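Local coordinates for protein AxyAgu115A (PDB 6NPS) that probably hydrolyses glycosidic bonds as a family GH115 alpha-glucuronidase, removing glucuronic acid side groups from xylan-type hemicelluloses such as arabinoglucuronoxylan, at residues N777-Y782 against T786-K791; D696-S701 against V746-L751; D42-L45 against Y49-E52. The protein carries 3 engineered substitutions. One frame throughout, in Å; residues are numbered along the deposited sequence.

Contact 1: N777-Y782 against T786-K791; sequences NDFTNY and TFVDTK
The Phe779 ring lies between Val788, whose CG1 sits 3.6 Å above the plane on one face, and Asn777, whose CG lies over the rim of the opposite face. The Val788 approach is a CH-pi contact: CG1 is 3.8 Å from the ring centroid and 15° off the normal. The Tyr782 ring has Asn781 ND2 over one face and Phe779 CD1 at its edge, in plane. Both aromatics close a type I beta turn, Phe779 to Tyr782, with a bond from Tyr782 N to Phe779 O, in the loop that leads from strand 766-775 into strand 786-788 of the GH115 C-terminal domain. In front of that turn is an Asx turn, Asn777 OD1 accepting from Phe779 N, which comes from above the carbonyl plane.

With CG anti to the carbonyl carbon (chi1 -57°), Phe779 reaches the strand, where Val788 presents both methyls: CG1 over the ring, CG2 4.0 Å from Phe779 CG. The side chains of Tyr782 and Thr786 cross at about a right angle, Tyr782 CB meeting Thr786 OG1 at 3.7 Å. The hydroxyl of Thr786 is hydrogen-bonded to Pro783 O, and that of Thr790 to Leu693 O. Beyond the strand, Thr790 CG2 approaches Phe779 CZ obliquely at 4.4 Å.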
loop_
_atom_site.group_PDB
_atom_site.type_symbol
_atom_site.label_atom_id
_atom_site.label_comp_id
_atom_site.label_asym_id
_atom_site.label_seq_id
_atom_site.Cartn_x
_atom_site.Cartn_y
_atom_site.Cartn_z
ATOM N N ASN A 777 6.663 -41.533 7.091
ATOM C CA ASN A 777 7.894 -42.012 7.680
ATOM C C ASN A 777 8.104 -41.282 8.993
ATOM O O ASN A 777 8.219 -40.058 8.992
ATOM C CB ASN A 777 9.022 -41.696 6.705
ATOM C CG ASN A 777 10.263 -42.469 6.978
ATOM O OD1 ASN A 777 10.449 -42.982 8.085
ATOM N ND2 ASN A 777 11.136 -42.570 5.975
ATOM N N ASP A 778 8.165 -41.985 10.110
ATOM C CA ASP A 778 8.375 -41.222 11.336
ATOM C C ASP A 778 9.845 -41.119 11.749
ATOM O O ASP A 778 10.148 -40.415 12.722
ATOM C CB ASP A 778 7.530 -41.783 12.484
ATOM C CG ASP A 778 6.748 -40.685 13.214
ATOM O OD1 ASP A 778 5.532 -40.866 13.451
ATOM O OD2 ASP A 778 7.351 -39.635 13.541
ATOM N N PHE A 779 10.761 -41.770 11.024
ATOM C CA PHE A 779 12.199 -41.505 11.126
ATOM C C PHE A 779 12.796 -41.996 12.449
ATOM O O PHE A 779 13.789 -41.448 12.936
ATOM C CB PHE A 779 12.503 -40.015 10.917
ATOM C CG PHE A 779 12.011 -39.479 9.608
ATOM C CD1 PHE A 779 12.655 -39.811 8.425
ATOM C CD2 PHE A 779 10.899 -38.655 9.556
ATOM C CE1 PHE A 779 12.192 -39.315 7.206
ATOM C CE2 PHE A 779 10.442 -38.154 8.354
ATOM C CZ PHE A 779 11.076 -38.487 7.178
ATOM N N THR A 780 12.196 -43.041 13.020
ATOM C CA THR A 780 12.753 -43.748 14.171
ATOM C C THR A 780 14.219 -44.156 13.972
ATOM O O THR A 780 14.929 -44.350 14.965
ATOM C CB THR A 780 11.901 -45.006 14.472
ATOM O OG1 THR A 780 12.232 -46.060 13.557
ATOM C CG2 THR A 780 10.408 -44.726 14.343
ATOM N N ASN A 781 14.687 -44.289 12.719
ATOM C CA ASN A 781 16.054 -44.704 12.390
ATOM C C ASN A 781 17.115 -43.652 12.720
ATOM O O ASN A 781 18.308 -43.963 12.649
ATOM C CB ASN A 781 16.157 -45.072 10.901
ATOM C CG ASN A 781 15.583 -43.992 9.977
ATOM O OD1 ASN A 781 14.380 -43.699 9.994
ATOM N ND2 ASN A 781 16.444 -43.404 9.158
ATOM N N TYR A 782 16.722 -42.422 13.056
ATOM C CA TYR A 782 17.609 -41.370 13.532
ATOM C C TYR A 782 17.447 -41.182 15.034
ATOM O O TYR A 782 16.411 -41.530 15.606
ATOM C CB TYR A 782 17.318 -40.037 12.834
ATOM C CG TYR A 782 17.483 -40.075 11.342
ATOM C CD1 TYR A 782 18.727 -40.288 10.759
ATOM C CD2 TYR A 782 16.389 -39.900 10.508
ATOM C CE1 TYR A 782 18.876 -40.325 9.375
ATOM C CE2 TYR A 782 16.522 -39.939 9.121
ATOM C CZ TYR A 782 17.764 -40.142 8.564
ATOM O OH TYR A 782 17.868 -40.172 7.194
ATOM N N THR A 786 16.706 -35.238 16.122
ATOM C CA THR A 786 17.118 -35.034 14.738
ATOM C C THR A 786 16.039 -34.283 13.961
ATOM O O THR A 786 14.916 -34.784 13.808
ATOM C CB THR A 786 17.390 -36.361 14.056
ATOM O OG1 THR A 786 18.370 -37.068 14.810
ATOM C CG2 THR A 786 17.894 -36.115 12.637
ATOM N N PHE A 787 16.388 -33.108 13.436
ATOM C CA PHE A 787 15.465 -32.363 12.594
ATOM C C PHE A 787 15.481 -32.943 11.184
ATOM O O PHE A 787 16.538 -33.305 10.656
ATOM C CB PHE A 787 15.826 -30.874 12.600
ATOM C CG PHE A 787 15.419 -30.180 13.869
ATOM C CD1 PHE A 787 16.206 -30.265 15.007
ATOM C CD2 PHE A 787 14.216 -29.477 13.941
ATOM C CE1 PHE A 787 15.812 -29.675 16.180
ATOM C CE2 PHE A 787 13.814 -28.880 15.103
ATOM C CZ PHE A 787 14.619 -28.971 16.236
ATOM N N VAL A 788 14.308 -33.086 10.581
ATOM C CA VAL A 788 14.215 -33.750 9.275
ATOM C C VAL A 788 13.565 -32.769 8.305
ATOM O O VAL A 788 12.428 -32.344 8.529
ATOM C CB VAL A 788 13.421 -35.065 9.332
ATOM C CG1 VAL A 788 13.339 -35.691 7.917
ATOM C CG2 VAL A 788 14.087 -36.090 10.252
ATOM N N ASP A 789 14.287 -32.402 7.242
ATOM C CA ASP A 789 13.751 -31.499 6.224
ATOM C C ASP A 789 12.693 -32.214 5.386
ATOM O O ASP A 789 13.022 -33.010 4.508
ATOM C CB ASP A 789 14.868 -30.975 5.322
ATOM C CG ASP A 789 14.348 -30.025 4.205
ATOM O OD1 ASP A 789 13.111 -29.884 4.015
ATOM O OD2 ASP A 789 15.191 -29.394 3.518
ATOM N N THR A 790 11.425 -31.888 5.592
ATOM C CA THR A 790 10.412 -32.337 4.658
ATOM C C THR A 790 9.697 -31.205 3.933
ATOM O O THR A 790 9.089 -31.461 2.894
ATOM C CB THR A 790 9.369 -33.197 5.377
ATOM O OG1 THR A 790 8.760 -32.423 6.418
ATOM C CG2 THR A 790 10.020 -34.419 5.970
ATOM N N LYS A 791 9.750 -29.970 4.434
ATOM C CA LYS A 791 9.033 -28.861 3.818
ATOM C C LYS A 791 9.918 -27.993 2.931
ATOM O O LYS A 791 9.436 -26.997 2.373
ATOM C CB LYS A 791 8.388 -27.975 4.899
ATOM C CG LYS A 791 7.271 -28.637 5.684
ATOM C CD LYS A 791 6.684 -27.673 6.703
ATOM C CE LYS A 791 5.293 -28.118 7.108
ATOM N NZ LYS A 791 4.632 -27.119 7.988
#

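Contact 2: D696-S701 against V746-L751; sequences DVNQAS and VDRDGL
Charged hydrogen bonding dominates the meeting of Arg748 with Val697 and Asn698. The guanidinium grips a single atom, Val697 O, side-on with two nitrogens: NH2 is 2.9 Å from Val697 O and lies in the carbonyl plane, whereas NE is 3.2 Å from Val697 O and tilted 33° from that plane. The oxygen stays close to the guanidinium plane in both bonds. A weak third bond runs from Arg748 NE to Asn698 OD1, also 3.2 Å long but bent to 125°; the amide stands nearly upright to the guanidinium, the planes 81° apart. The chain, extended from CG to NE, carries the guanidinium across to Val697.

The terminal nitrogens have further partners: NH1 bonds to Val775 O and Asn776 OD1, and NH2 also to Phe692 O, so this one side chain ties its own loop to the loop before strand 700-706 and to the end of strand 766-775. With the guanidinium replaced by the methyl of an alanine, the Val697 carbonyl would probably lose both its charged donors, and the ties to Val775, Asn776 and Phe692 would go with them.

A water provides a separate link, between the two backbones. It accepts from Val746 N at 2.9 Å and donates to Asn698 O, where the modelled separation is doubtfully short.

Two bonds stay within 746-751: Asp747 OD1 accepts from Asp749 N at 3.2 Å, and Leu751 N bonds to Arg748 O.

Together these features describe an Asx turn running into a type II beta turn, Arg748 to Leu751, in the connection between strands 739-746 and 754-763, which belong to two different beta sheets, with an arginine tying that connection to the segment entering strand 700-706.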
loop_
_atom_site.group_PDB
_atom_site.type_symbol
_atom_site.label_atom_id
_atom_site.label_comp_id
_atom_site.label_asym_id
_atom_site.label_seq_id
_atom_site.Cartn_x
_atom_site.Cartn_y
_atom_site.Cartn_z
ATOM N N ASP A 696 4.057 -36.243 12.376
ATOM C CA ASP A 696 3.227 -36.236 13.565
ATOM C C ASP A 696 2.082 -35.239 13.495
ATOM O O ASP A 696 1.418 -35.014 14.511
ATOM C CB ASP A 696 4.080 -35.955 14.811
ATOM C CG ASP A 696 4.795 -34.612 14.760
ATOM O OD1 ASP A 696 4.806 -33.940 13.701
ATOM O OD2 ASP A 696 5.376 -34.240 15.802
ATOM N N VAL A 697 1.819 -34.630 12.338
ATOM C CA VAL A 697 0.716 -33.690 12.220
ATOM C C VAL A 697 -0.528 -34.416 11.702
ATOM O O VAL A 697 -0.472 -35.185 10.728
ATOM C CB VAL A 697 1.105 -32.496 11.343
ATOM C CG1 VAL A 697 -0.090 -31.587 11.114
ATOM C CG2 VAL A 697 2.229 -31.715 12.056
ATOM N N ASN A 698 -1.658 -34.207 12.376
ATOM C CA ASN A 698 -2.876 -34.896 11.983
ATOM C C ASN A 698 -4.049 -33.938 11.793
ATOM O O ASN A 698 -5.203 -34.380 11.786
ATOM C CB ASN A 698 -3.217 -35.977 13.006
ATOM C CG ASN A 698 -2.154 -37.040 13.072
ATOM O OD1 ASN A 698 -1.990 -37.822 12.137
ATOM N ND2 ASN A 698 -1.413 -37.066 14.164
ATOM N N GLN A 699 -3.786 -32.645 11.622
ATOM C CA GLN A 699 -4.867 -31.710 11.352
ATOM C C GLN A 699 -4.364 -30.596 10.449
ATOM O O GLN A 699 -3.219 -30.158 10.570
ATOM C CB GLN A 699 -5.452 -31.111 12.640
ATOM C CG GLN A 699 -4.516 -30.183 13.383
ATOM C CD GLN A 699 -4.978 -29.925 14.812
ATOM O OE1 GLN A 699 -6.018 -30.430 15.239
ATOM N NE2 GLN A 699 -4.194 -29.154 15.560
ATOM N N ALA A 700 -5.233 -30.137 9.556
ATOM C CA ALA A 700 -4.932 -28.981 8.718
ATOM C C ALA A 700 -6.266 -28.395 8.276
ATOM O O ALA A 700 -7.325 -28.998 8.482
ATOM C CB ALA A 700 -4.074 -29.360 7.513
ATOM N N SER A 701 -6.217 -27.214 7.662
ATOM C CA SER A 701 -7.499 -26.664 7.246
ATOM C C SER A 701 -7.322 -25.679 6.109
ATOM O O SER A 701 -6.229 -25.159 5.869
ATOM C CB SER A 701 -8.248 -26.000 8.413
ATOM O OG SER A 701 -7.519 -24.968 9.010
ATOM N N VAL A 746 -6.153 -36.964 7.381
ATOM C CA VAL A 746 -5.379 -38.012 6.725
ATOM C C VAL A 746 -5.392 -39.253 7.612
ATOM O O VAL A 746 -4.981 -39.197 8.777
ATOM C CB VAL A 746 -3.941 -37.547 6.450
ATOM C CG1 VAL A 746 -3.072 -38.718 6.017
ATOM C CG2 VAL A 746 -3.948 -36.475 5.359
ATOM N N ASP A 747 -5.844 -40.372 7.063
ATOM C CA ASP A 747 -5.767 -41.635 7.789
ATOM C C ASP A 747 -4.383 -42.220 7.572
ATOM O O ASP A 747 -4.096 -42.785 6.519
ATOM C CB ASP A 747 -6.847 -42.595 7.320
ATOM C CG ASP A 747 -6.885 -43.871 8.157
ATOM O OD1 ASP A 747 -6.175 -43.937 9.199
ATOM O OD2 ASP A 747 -7.640 -44.789 7.772
ATOM N N ARG A 748 -3.520 -42.096 8.577
ATOM C CA ARG A 748 -2.145 -42.571 8.493
ATOM C C ARG A 748 -2.022 -44.073 8.697
ATOM O O ARG A 748 -0.942 -44.626 8.466
ATOM C CB ARG A 748 -1.284 -41.808 9.517
ATOM C CG ARG A 748 -1.222 -40.306 9.186
ATOM C CD ARG A 748 -0.217 -39.585 10.090
ATOM N NE ARG A 748 0.018 -38.189 9.709
ATOM C CZ ARG A 748 0.954 -37.774 8.862
ATOM N NH1 ARG A 748 1.740 -38.652 8.247
ATOM N NH2 ARG A 748 1.087 -36.471 8.608
ATOM N N ASP A 749 -3.100 -44.747 9.078
ATOM C CA ASP A 749 -3.053 -46.183 9.358
ATOM C C ASP A 749 -2.819 -46.964 8.067
ATOM O O ASP A 749 -3.724 -47.095 7.235
ATOM C CB ASP A 749 -4.349 -46.612 10.042
ATOM C CG ASP A 749 -4.298 -48.067 10.594
ATOM O OD1 ASP A 749 -3.208 -48.565 10.969
ATOM O OD2 ASP A 749 -5.370 -48.717 10.640
ATOM N N GLY A 750 -1.622 -47.540 7.905
ATOM C CA GLY A 750 -1.339 -48.323 6.703
ATOM C C GLY A 750 -0.943 -47.488 5.494
ATOM O O GLY A 750 -0.798 -48.032 4.397
ATOM N N LEU A 751 -0.751 -46.195 5.679
ATOM C CA LEU A 751 -0.345 -45.297 4.602
ATOM C C LEU A 751 1.160 -45.394 4.353
ATOM O O LEU A 751 1.966 -45.362 5.298
ATOM C CB LEU A 751 -0.723 -43.875 4.985
ATOM C CG LEU A 751 -0.680 -42.711 3.997
ATOM C CD1 LEU A 751 -1.712 -42.976 2.928
ATOM C CD2 LEU A 751 -1.003 -41.449 4.741
HETATM O O HOH W 1 -5.791 -36.217 10.158
#

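Contact 3: D42-L45 against Y49-E52; sequences DVEL and YQPE
Backbone to backbone, segments 42-45 and 49-52 come closest at Glu44 and Gln50, with CA atoms 4.8 Å apart. The first segment is near the C-terminal end of helix 30-47; the second belongs to the loop after that helix, which turns back past its last turns on the way to strand 53-54. The closest backbone approach between the segments is a CA-H...O interaction, Glu44 CA to Tyr49 O at 3.4 Å with 144° at the hydrogen. The same oxygen also lies 3.6 Å from Glu44 CB.

Among the side chains, Pro51 is the apolar wedge. Pro51 CG lies 3.8 Å from Val43 CG1 and touches Val43 CB as well; holding CG1 anti to the backbone N (chi1 172°) places that methyl against the ring. Pro51 CD meanwhile lies 4.0 Å from Glu44 N. Leu12 of helix 9-12 touches Pro51, and Leu134 touches Val43, extending the apolar packing beyond the pair.

Toward the more exposed side, Glu44 and Gln50 both run extended beyond CG and cross at an angle, their carboxylate and amide planes only 16° apart. Here the nearest meeting is with the aliphatic part of the glutamine: Glu44 OE2 approaches Gln50 CG at 3.9 Å.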
loop_
_atom_site.group_PDB
_atom_site.type_symbol
_atom_site.label_atom_id
_atom_site.label_comp_id
_atom_site.label_asym_id
_atom_site.label_seq_id
_atom_site.Cartn_x
_atom_site.Cartn_y
_atom_site.Cartn_z
ATOM N N ASP A 42 1.781 1.659 59.185
ATOM C CA ASP A 42 1.642 0.287 58.695
ATOM C C ASP A 42 1.054 -0.635 59.774
ATOM O O ASP A 42 0.198 -1.480 59.479
ATOM C CB ASP A 42 2.997 -0.239 58.206
ATOM C CG ASP A 42 3.600 0.593 57.035
ATOM O OD1 ASP A 42 2.921 1.491 56.474
ATOM O OD2 ASP A 42 4.779 0.349 56.691
ATOM N N VAL A 43 1.481 -0.474 61.030
ATOM C CA VAL A 43 0.892 -1.264 62.110
ATOM C C VAL A 43 -0.614 -1.009 62.194
ATOM O O VAL A 43 -1.415 -1.946 62.342
ATOM C CB VAL A 43 1.606 -0.954 63.439
ATOM C CG1 VAL A 43 0.879 -1.610 64.642
ATOM C CG2 VAL A 43 3.098 -1.398 63.358
ATOM N N GLU A 44 -1.021 0.257 62.107
ATOM C CA GLU A 44 -2.447 0.587 62.140
ATOM C C GLU A 44 -3.209 -0.050 60.977
ATOM O O GLU A 44 -4.370 -0.448 61.129
ATOM C CB GLU A 44 -2.636 2.103 62.119
ATOM C CG GLU A 44 -4.086 2.558 62.122
ATOM C CD GLU A 44 -4.217 4.070 61.943
ATOM O OE1 GLU A 44 -5.366 4.550 61.787
ATOM O OE2 GLU A 44 -3.177 4.780 61.966
ATOM N N LEU A 45 -2.588 -0.156 59.804
ATOM C CA LEU A 45 -3.322 -0.738 58.682
ATOM C C LEU A 45 -3.526 -2.229 58.868
ATOM O O LEU A 45 -4.535 -2.778 58.401
ATOM C CB LEU A 45 -2.582 -0.499 57.374
ATOM C CG LEU A 45 -2.468 0.952 56.913
ATOM C CD1 LEU A 45 -1.596 0.980 55.664
ATOM C CD2 LEU A 45 -3.851 1.530 56.624
ATOM N N TYR A 49 -5.752 -0.386 64.659
ATOM C CA TYR A 49 -5.707 0.558 65.771
ATOM C C TYR A 49 -4.356 1.263 65.761
ATOM O O TYR A 49 -3.336 0.683 65.378
ATOM C CB TYR A 49 -5.956 -0.147 67.127
ATOM C CG TYR A 49 -7.328 -0.806 67.251
ATOM C CD1 TYR A 49 -8.453 -0.062 67.600
ATOM C CD2 TYR A 49 -7.491 -2.166 67.026
ATOM C CE1 TYR A 49 -9.718 -0.662 67.719
ATOM C CE2 TYR A 49 -8.743 -2.774 67.133
ATOM C CZ TYR A 49 -9.855 -2.020 67.474
ATOM O OH TYR A 49 -11.099 -2.628 67.585
ATOM N N GLN A 50 -4.350 2.517 66.173
ATOM C CA GLN A 50 -3.144 3.329 66.034
ATOM C C GLN A 50 -2.165 3.032 67.168
ATOM O O GLN A 50 -2.521 3.211 68.338
ATOM C CB GLN A 50 -3.513 4.802 66.028
ATOM C CG GLN A 50 -2.386 5.742 65.654
ATOM C CD GLN A 50 -2.784 7.206 65.836
ATOM O OE1 GLN A 50 -3.968 7.533 65.988
ATOM N NE2 GLN A 50 -1.789 8.090 65.846
ATOM N N PRO A 51 -0.948 2.563 66.879
ATOM C CA PRO A 51 0.059 2.433 67.942
ATOM C C PRO A 51 0.611 3.785 68.342
ATOM O O PRO A 51 0.527 4.781 67.613
ATOM C CB PRO A 51 1.157 1.580 67.302
ATOM C CG PRO A 51 1.076 1.932 65.862
ATOM C CD PRO A 51 -0.410 2.146 65.575
ATOM N N GLU A 52 1.200 3.821 69.534
ATOM C CA GLU A 52 1.763 5.056 70.065
ATOM C C GLU A 52 3.202 4.924 70.561
ATOM O O GLU A 52 3.583 3.924 71.171
ATOM C CB GLU A 52 0.876 5.605 71.184
ATOM C CG GLU A 52 0.391 7.028 70.951
ATOM C CD GLU A 52 1.527 7.991 70.670
ATOM O OE1 GLU A 52 1.572 9.062 71.311
ATOM O OE2 GLU A 52 2.375 7.678 69.809
#

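In the fold
Along the chain contacts 3, 2 and 1 follow in series. Contacts 1 and 2 are neighbours: their centres are 16 Å apart and their nearest atoms about 5 Å, without touching. Strand 766-775 links them, since its Val774 packs against Arg748 of contact 2 and the loop following it supplies 777-782. Both lie where loops of the preceding beta sheets meet the C-terminal region: Thr790 OG1 bonds to Leu693 O, and Asp696 forms a salt bridge with Arg968. Contact 3 is about 67 Å from contact 2 and 68 Å from contact 1, centre to centre, and across the chain's centre from contact 1, so it is separate local packing, at the end of helix 30-47 in the N-terminal region.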